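Local structure of arylalkylamine N-Acetyltransferase like 5b (Aedes aegypti, 4FD4) at residues 10-13 with 14-18; 152-155 with 156-160; 18-21 with 22-26. The protein probably transfers acyl groups, such as acetyl, from coenzyme A thioesters to the amine nitrogen of serotonin and related arylalkylamines. One frame throughout, in Å; residues are numbered along the deposited sequence.

Interaction 1: residues 10-13 with 14-18; sequences RVAR and LDELE
Glu16 offers one carboxylate to two arginines that use it in different ways: Arg10 meets it end-on in its plane, and Arg13 lies over its face. In the bidentate Arg10 salt bridge, NH1 of Arg10 reaches OE1 of Glu16 at 2.9 Å, NH2 of Arg10 reaches OE2 of Glu16 at 2.9 Å, and both use the syn lone pairs. The two flat groups are only 17° apart, so both N-H bonds run almost straight to their acceptors. OE1 of Glu16 accepts a further bond on its anti lone pair, from the backbone N of Arg13 at 2.9 Å, so the buried carboxylate is well satisfied and fixed in rotation.

The guanidinium of Arg13 is stacked 18° from parallel with the same carboxylate, which lies toward its rim; here NH2 of Arg13 is 3.7 Å from OE2 of Glu16, a long charge attraction in which no N-H points at the oxygen. The edge of Arg13 serves Asp15 side-on: NE holds Asp15 OD1 at 2.9 Å, near the guanidinium plane, and NH2 holds Asp15 OD2 at 3.0 Å, tilted from it. A bend in the arginine chain (chi3 -55°) folds the guanidinium back over the turn for both meetings. Arg13 suits its place because a flat cation can bind by edge and face; the extended chain of Arg10 ends in two parallel N-H bonds that match a carboxylate's two oxygens.

The backbone closes the turn, with Glu16 N donating to Arg13 O at 2.9 Å. Arg10 also bridges through NE to Glu65 of strand 61-66, and Phe72 touches both Arg10 and Glu16. The arrangement is a salt-bridge network across the connection from the first, edge strand of a GNAT-type sheet into its first helix, with Glu16 at the N-cap position.

Interaction 2: residues 152-155 with 156-160; sequences MDLS and KKLGF
Ser155 and Phe160 make the tight part of the contact, where helix 143-158 ends. The carbonyl O of Ser155 takes the N-H of Phe160, 3.1 Å from Phe160 N to Ser155 O, and lies at the edge of the Phe160 ring, near its plane, 3.6 Å from CD2. This six-residue closure, with Gly159 N bonded to Lys156 O, makes a Schellman motif. Gly159 has phi 103°, where a CB would be jammed against the preceding carbonyl O, and glycine is therefore suited to end the helix. The small side chain of Ser155 fits a buried place, and the backbone O of Gln151 and that of Met152 both lie within reach of its hydroxyl.

Leu154 and Leu158, one helical turn apart, meet more loosely on the outer surface, with CG of Leu154 4.2 Å from CD1 of Leu158. CG of Leu158 rests 3.3 Å from the carbonyl O of Leu154, held there because it stands beside its own backbone N (chi1 -72°). The same carbonyl accepts the N-H of Leu158 at 2.9 Å from Leu158 N to Leu154 O.

Asp153, Lys156 and Lys157 are all exposed, and their polar ends stand apart: Lys156 NZ is 7.0 Å from Asp153 OD1, which is bonded instead to Gln149. The lysines touch the preceding turn mainly through their inner methylenes, as with CG of Lys157 at 3.4 Å from Asp153 O, while their long chains lead outward to solvent.

Within the beta-alpha-beta unit, the buried face of this helix end rests on both flanking strands: Leu154 and Ser155 touch Tyr127 of strand 126-134, Met152 and Ser155 touch Ile163 of strand 162-167, and the ring of Phe160 meets that of Tyr127.

Interaction 3: residues 18-21 with 22-26; sequences EQVR and EILHR
Arg21 and His25 run side by side one turn apart, joined by the backbone bond from His25 N to Arg21 O, 2.9 Å long. The CD2 edge of the imidazole lies 3.4 Å from Arg21 O and 4.0 Å from Arg21 CG, an ordinary van der Waals contact. The arginine chain runs out alongside the histidine (chi1 -164°, CG opposite the backbone N) and turns at chi3 (-62°) to bring the guanidinium to Glu18. There Glu18 OE2 lies near the guanidinium plane, 2.7 Å from Arg21 NH2 and 2.8 Å from Arg21 NE; both bonds are bent (140°), as a shared acceptor requires. The remaining nitrogen, NH1, forms a salt bridge with Glu49, which also takes a weak bond from NE2 of His25.

On another side of the helix, NH2 of Arg26 donates to OE2 of Glu22 at 3.0 Å and, as a salt bridge, is also 2.9 Å from Glu22 OE1. A water 2.6 Å from OE1 of Glu22 gives it one proton and the carbonyl O of Gln19 the other. That carbonyl also accepts the backbone N-H of Ile23, and has therefore two donors. The backbone N of Arg26 is held less firmly, by weak bonds to the carbonyls of Glu22 and Ile23 where the helix widens into a pi-type turn.

On the buried face, Val20 CG1 touches Leu24 CD1, and both residues pack on Leu53, as apolar residues should there. Arg26 NH1 is bound in turn to Asp135 and to the carbonyl O of Phe72. Each arginine thus has acidic partners within the helix and beyond it. These probably neutralise its charge where it is partly covered, while the arginines would probably lower the pKa of Glu18 and Glu22, and the grip orients the guanidinium groups.

How the interactions relate
Interaction 1 runs from strand 7-11 into the start of helix 17-28, where interaction 3 takes over: they share Glu18, their centres lie about 10 Å apart, and Ala12 CB packs on Val20 CG2 at 3.8 Å. Interaction 1 thus leads the chain out of the edge strand, and interaction 3 carries the helix on. Interaction 2 stands apart from interaction 3, about 13 Å away at the nearest atoms, but reaches interaction 1 through Val11 CG2 and Leu154 CD2, 3.9 Å apart. It lies at the C-terminal end of helix 143-158; in GNAT enzymes the opposite end of the equivalent helix commonly meets the coenzyme A pyrophosphate, so interaction 2 is probably distant from that site.

Interaction 1: residues 10-13 with 14-18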
loop_
_atom_site.group_PDB
_atom_site.type_symbol
_atom_site.label_atom_id
_atom_site.label_comp_id
_atom_site.label_asym_id
_atom_site.label_seq_id
_atom_site.Cartn_x
_atom_site.Cartn_y
_atom_site.Cartn_z
ATOM N N ARG A 10 16.897 -1.132 -3.311
ATOM C CA ARG A 10 17.133 -2.543 -3.017
ATOM C C ARG A 10 16.089 -3.093 -2.062
ATOM O O ARG A 10 15.318 -2.345 -1.483
ATOM C CB ARG A 10 18.512 -2.731 -2.401
ATOM C CG ARG A 10 18.674 -1.943 -1.096
ATOM C CD ARG A 10 20.069 -2.060 -0.566
ATOM N NE ARG A 10 20.264 -1.272 0.656
ATOM C CZ ARG A 10 19.876 -1.655 1.868
ATOM N NH1 ARG A 10 19.246 -2.819 2.051
ATOM N NH2 ARG A 10 20.109 -0.858 2.901
ATOM N N VAL A 11 16.083 -4.406 -1.881
ATOM C CA VAL A 11 15.170 -5.031 -0.936
ATOM C C VAL A 11 15.704 -4.838 0.493
ATOM O O VAL A 11 16.916 -4.922 0.731
ATOM C CB VAL A 11 14.959 -6.531 -1.308
ATOM C CG1 VAL A 11 14.336 -7.307 -0.160
ATOM C CG2 VAL A 11 14.083 -6.646 -2.577
ATOM N N ALA A 12 14.811 -4.534 1.433
ATOM C CA ALA A 12 15.215 -4.364 2.833
ATOM C C ALA A 12 15.526 -5.723 3.466
ATOM O O ALA A 12 14.820 -6.695 3.213
ATOM C CB ALA A 12 14.125 -3.652 3.614
ATOM N N ARG A 13 16.577 -5.787 4.280
ATOM C CA ARG A 13 16.916 -7.005 5.010
ATOM C C ARG A 13 16.146 -7.054 6.328
ATOM O O ARG A 13 15.730 -6.013 6.860
ATOM C CB ARG A 13 18.415 -7.055 5.321
ATOM C CG ARG A 13 19.343 -6.929 4.125
ATOM C CD ARG A 13 20.793 -7.243 4.530
ATOM N NE ARG A 13 21.239 -6.408 5.644
ATOM C CZ ARG A 13 21.723 -5.178 5.496
ATOM N NH1 ARG A 13 21.825 -4.650 4.284
ATOM N NH2 ARG A 13 22.097 -4.473 6.556
ATOM N N LEU A 14 15.969 -8.256 6.863
ATOM C CA LEU A 14 15.271 -8.403 8.138
ATOM C C LEU A 14 15.934 -7.576 9.252
ATOM O O LEU A 14 15.250 -6.925 10.058
ATOM C CB LEU A 14 15.171 -9.875 8.525
ATOM C CG LEU A 14 14.385 -10.161 9.805
ATOM C CD1 LEU A 14 12.983 -9.579 9.698
ATOM C CD2 LEU A 14 14.326 -11.649 10.068
ATOM N N ASP A 15 17.263 -7.565 9.273
ATOM C CA ASP A 15 17.985 -6.833 10.313
ATOM C C ASP A 15 17.749 -5.322 10.202
ATOM O O ASP A 15 18.146 -4.556 11.080
ATOM C CB ASP A 15 19.488 -7.177 10.287
ATOM C CG ASP A 15 20.159 -6.800 8.974
ATOM O OD1 ASP A 15 20.271 -7.664 8.074
ATOM O OD2 ASP A 15 20.580 -5.636 8.833
ATOM N N GLU A 16 17.061 -4.897 9.145
ATOM C CA GLU A 16 16.803 -3.476 8.940
ATOM C C GLU A 16 15.365 -3.093 9.286
ATOM O O GLU A 16 14.904 -1.989 8.983
ATOM C CB GLU A 16 17.119 -3.092 7.495
ATOM C CG GLU A 16 18.571 -3.305 7.122
ATOM C CD GLU A 16 18.863 -2.872 5.699
ATOM O OE1 GLU A 16 18.284 -3.472 4.761
ATOM O OE2 GLU A 16 19.648 -1.917 5.516
ATOM N N LEU A 17 14.653 -4.016 9.916
ATOM C CA LEU A 17 13.278 -3.749 10.314
ATOM C C LEU A 17 13.113 -2.364 10.971
ATOM O O LEU A 17 12.197 -1.596 10.625
ATOM C CB LEU A 17 12.792 -4.861 11.245
ATOM C CG LEU A 17 11.287 -4.881 11.498
ATOM C CD1 LEU A 17 10.599 -5.954 10.663
ATOM C CD2 LEU A 17 11.040 -5.101 12.972
ATOM N N GLU A 18 14.001 -2.012 11.896
ATOM C CA GLU A 18 13.844 -0.730 12.583
ATOM C C GLU A 18 13.967 0.463 11.633
ATOM O O GLU A 18 13.183 1.422 11.721
ATOM C CB GLU A 18 14.788 -0.602 13.791
ATOM C CG GLU A 18 14.277 -1.326 15.041
ATOM C CD GLU A 18 12.828 -0.971 15.383
ATOM O OE1 GLU A 18 12.495 0.237 15.438
ATOM O OE2 GLU A 18 12.022 -1.904 15.602
#

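Interaction 2: residues 152-155 with 156-160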
loop_
_atom_site.group_PDB
_atom_site.type_symbol
_atom_site.label_atom_id
_atom_site.label_comp_id
_atom_site.label_asym_id
_atom_site.label_seq_id
_atom_site.Cartn_x
_atom_site.Cartn_y
_atom_site.Cartn_z
ATOM N N MET A 152 7.583 -3.890 -9.839
ATOM C CA MET A 152 7.161 -4.618 -11.041
ATOM C C MET A 152 8.205 -5.648 -11.490
ATOM O O MET A 152 7.881 -6.803 -11.745
ATOM C CB MET A 152 6.873 -3.650 -12.188
ATOM C CG MET A 152 5.572 -2.876 -12.060
ATOM S SD MET A 152 5.469 -1.528 -13.273
ATOM C CE MET A 152 3.729 -1.102 -13.138
ATOM N N ASP A 153 9.456 -5.211 -11.591
ATOM C CA ASP A 153 10.550 -6.071 -12.039
ATOM C C ASP A 153 10.737 -7.258 -11.111
ATOM O O ASP A 153 10.937 -8.395 -11.550
ATOM C CB ASP A 153 11.855 -5.261 -12.109
ATOM C CG ASP A 153 11.809 -4.180 -13.173
ATOM O OD1 ASP A 153 10.917 -4.252 -14.044
ATOM O OD2 ASP A 153 12.659 -3.262 -13.140
ATOM N N LEU A 154 10.667 -6.976 -9.814
ATOM C CA LEU A 154 10.871 -7.979 -8.788
ATOM C C LEU A 154 9.750 -9.012 -8.805
ATOM O O LEU A 154 10.003 -10.226 -8.799
ATOM C CB LEU A 154 10.937 -7.296 -7.412
ATOM C CG LEU A 154 11.208 -8.220 -6.228
ATOM C CD1 LEU A 154 12.595 -8.865 -6.363
ATOM C CD2 LEU A 154 11.116 -7.441 -4.918
ATOM N N SER A 155 8.508 -8.536 -8.827
ATOM C CA SER A 155 7.376 -9.456 -8.833
ATOM C C SER A 155 7.464 -10.320 -10.086
ATOM O O SER A 155 7.231 -11.526 -10.029
ATOM C CB SER A 155 6.044 -8.710 -8.752
ATOM O OG SER A 155 5.919 -7.751 -9.785
ATOM N N LYS A 156 7.841 -9.707 -11.204
ATOM C CA LYS A 156 8.028 -10.477 -12.446
ATOM C C LYS A 156 9.022 -11.616 -12.216
ATOM O O LYS A 156 8.695 -12.795 -12.422
ATOM C CB LYS A 156 8.503 -9.565 -13.578
ATOM C CG LYS A 156 8.625 -10.254 -14.943
ATOM C CD LYS A 156 8.456 -9.235 -16.059
ATOM C CE LYS A 156 8.639 -9.868 -17.436
ATOM N NZ LYS A 156 10.073 -10.104 -17.754
ATOM N N LYS A 157 10.221 -11.276 -11.751
ATOM C CA LYS A 157 11.236 -12.310 -11.520
ATOM C C LYS A 157 10.756 -13.391 -10.561
ATOM O O LYS A 157 11.170 -14.544 -10.676
ATOM C CB LYS A 157 12.544 -11.711 -10.983
ATOM C CG LYS A 157 13.258 -10.792 -11.945
ATOM C CD LYS A 157 14.672 -10.474 -11.454
ATOM C CE LYS A 157 15.486 -11.747 -11.278
ATOM N NZ LYS A 157 16.918 -11.481 -10.952
ATOM N N LEU A 158 9.904 -13.020 -9.606
ATOM C CA LEU A 158 9.438 -13.965 -8.595
ATOM C C LEU A 158 8.367 -14.926 -9.139
ATOM O O LEU A 158 7.968 -15.877 -8.461
ATOM C CB LEU A 158 8.895 -13.221 -7.375
ATOM C CG LEU A 158 9.911 -12.523 -6.463
ATOM C CD1 LEU A 158 9.196 -11.811 -5.314
ATOM C CD2 LEU A 158 10.918 -13.540 -5.921
ATOM N N GLY A 159 7.904 -14.664 -10.355
ATOM C CA GLY A 159 6.959 -15.547 -11.013
ATOM C C GLY A 159 5.522 -15.054 -11.010
ATOM O O GLY A 159 4.627 -15.768 -11.475
ATOM N N PHE A 160 5.280 -13.852 -10.489
ATOM C CA PHE A 160 3.918 -13.308 -10.502
ATOM C C PHE A 160 3.474 -12.971 -11.916
ATOM O O PHE A 160 4.285 -12.551 -12.743
ATOM C CB PHE A 160 3.780 -12.103 -9.564
ATOM C CG PHE A 160 3.810 -12.482 -8.112
ATOM C CD1 PHE A 160 2.638 -12.768 -7.432
ATOM C CD2 PHE A 160 5.019 -12.599 -7.436
ATOM C CE1 PHE A 160 2.669 -13.134 -6.096
ATOM C CE2 PHE A 160 5.058 -12.961 -6.102
ATOM C CZ PHE A 160 3.883 -13.233 -5.431
#

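Interaction 3: residues 18-21 with 22-26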
loop_
_atom_site.group_PDB
_atom_site.type_symbol
_atom_site.label_atom_id
_atom_site.label_comp_id
_atom_site.label_asym_id
_atom_site.label_seq_id
_atom_site.Cartn_x
_atom_site.Cartn_y
_atom_site.Cartn_z
ATOM N N GLU A 18 14.001 -2.012 11.896
ATOM C CA GLU A 18 13.844 -0.730 12.583
ATOM C C GLU A 18 13.967 0.463 11.633
ATOM O O GLU A 18 13.183 1.422 11.721
ATOM C CB GLU A 18 14.788 -0.602 13.791
ATOM C CG GLU A 18 14.277 -1.326 15.041
ATOM C CD GLU A 18 12.828 -0.971 15.383
ATOM O OE1 GLU A 18 12.495 0.237 15.438
ATOM O OE2 GLU A 18 12.022 -1.904 15.602
ATOM N N GLN A 19 14.908 0.404 10.696
ATOM C CA GLN A 19 14.980 1.484 9.716
ATOM C C GLN A 19 13.705 1.538 8.869
ATOM O O GLN A 19 13.225 2.626 8.533
ATOM C CB GLN A 19 16.217 1.361 8.830
ATOM C CG GLN A 19 17.527 1.527 9.592
ATOM C CD GLN A 19 18.023 0.218 10.169
ATOM O OE1 GLN A 19 17.565 -0.226 11.225
ATOM N NE2 GLN A 19 18.972 -0.413 9.473
ATOM N N VAL A 20 13.133 0.379 8.544
ATOM C CA VAL A 20 11.917 0.398 7.735
ATOM C C VAL A 20 10.866 1.078 8.605
ATOM O O VAL A 20 10.173 2.003 8.163
ATOM C CB VAL A 20 11.481 -1.020 7.306
ATOM C CG1 VAL A 20 10.165 -0.975 6.529
ATOM C CG2 VAL A 20 12.582 -1.686 6.442
ATOM N N ARG A 21 10.825 0.688 9.878
ATOM C CA ARG A 21 9.844 1.268 10.781
ATOM C C ARG A 21 9.998 2.790 10.712
ATOM O O ARG A 21 9.008 3.536 10.542
ATOM C CB ARG A 21 10.040 0.740 12.219
ATOM C CG ARG A 21 8.847 0.973 13.163
ATOM C CD ARG A 21 9.231 0.814 14.651
ATOM N NE ARG A 21 9.703 -0.529 14.989
ATOM C CZ ARG A 21 8.917 -1.535 15.373
ATOM N NH1 ARG A 21 7.604 -1.358 15.470
ATOM N NH2 ARG A 21 9.443 -2.723 15.661
ATOM N N GLU A 22 11.205 3.293 10.848
ATOM C CA GLU A 22 11.384 4.736 10.879
ATOM C C GLU A 22 10.899 5.402 9.630
ATOM O O GLU A 22 10.261 6.399 9.733
ATOM C CB GLU A 22 12.821 5.169 11.124
ATOM C CG GLU A 22 12.981 6.698 11.319
ATOM C CD GLU A 22 13.131 7.546 10.007
ATOM O OE1 GLU A 22 13.674 7.086 8.990
ATOM O OE2 GLU A 22 12.737 8.719 10.018
ATOM N N ILE A 23 11.226 4.865 8.455
ATOM C CA ILE A 23 10.804 5.580 7.263
ATOM C C ILE A 23 9.274 5.604 7.214
ATOM O O ILE A 23 8.663 6.622 6.836
ATOM C CB ILE A 23 11.482 5.052 5.952
ATOM C CG1 ILE A 23 11.072 5.904 4.745
ATOM C CG2 ILE A 23 11.226 3.568 5.751
ATOM C CD1 ILE A 23 11.828 7.219 4.637
ATOM N N LEU A 24 8.641 4.517 7.669
ATOM C CA LEU A 24 7.183 4.488 7.647
ATOM C C LEU A 24 6.637 5.568 8.573
ATOM O O LEU A 24 5.698 6.282 8.226
ATOM C CB LEU A 24 6.628 3.109 8.057
ATOM C CG LEU A 24 6.804 1.968 7.050
ATOM C CD1 LEU A 24 6.319 0.646 7.674
ATOM C CD2 LEU A 24 6.071 2.248 5.734
ATOM N N HIS A 25 7.231 5.693 9.751
ATOM C CA HIS A 25 6.771 6.713 10.695
ATOM C C HIS A 25 6.920 8.096 10.060
ATOM O O HIS A 25 6.092 8.975 10.279
ATOM C CB HIS A 25 7.633 6.691 11.959
ATOM C CG HIS A 25 7.118 5.810 13.052
ATOM N ND1 HIS A 25 6.697 6.313 14.271
ATOM C CD2 HIS A 25 6.999 4.468 13.141
ATOM C CE1 HIS A 25 6.328 5.313 15.048
ATOM N NE2 HIS A 25 6.498 4.180 14.392
ATOM N N ARG A 26 7.974 8.288 9.269
ATOM C CA ARG A 26 8.388 9.659 8.918
ATOM C C ARG A 26 7.663 10.211 7.701
ATOM O O ARG A 26 7.197 11.350 7.708
ATOM C CB ARG A 26 9.909 9.723 8.694
ATOM C CG ARG A 26 10.499 11.138 8.736
ATOM C CD ARG A 26 12.005 11.136 8.477
ATOM N NE ARG A 26 12.314 11.069 7.049
ATOM C CZ ARG A 26 13.183 10.224 6.497
ATOM N NH1 ARG A 26 13.393 10.245 5.178
ATOM N NH2 ARG A 26 13.842 9.356 7.256
HETATM O O HOH W 1 14.696 4.899 7.969
#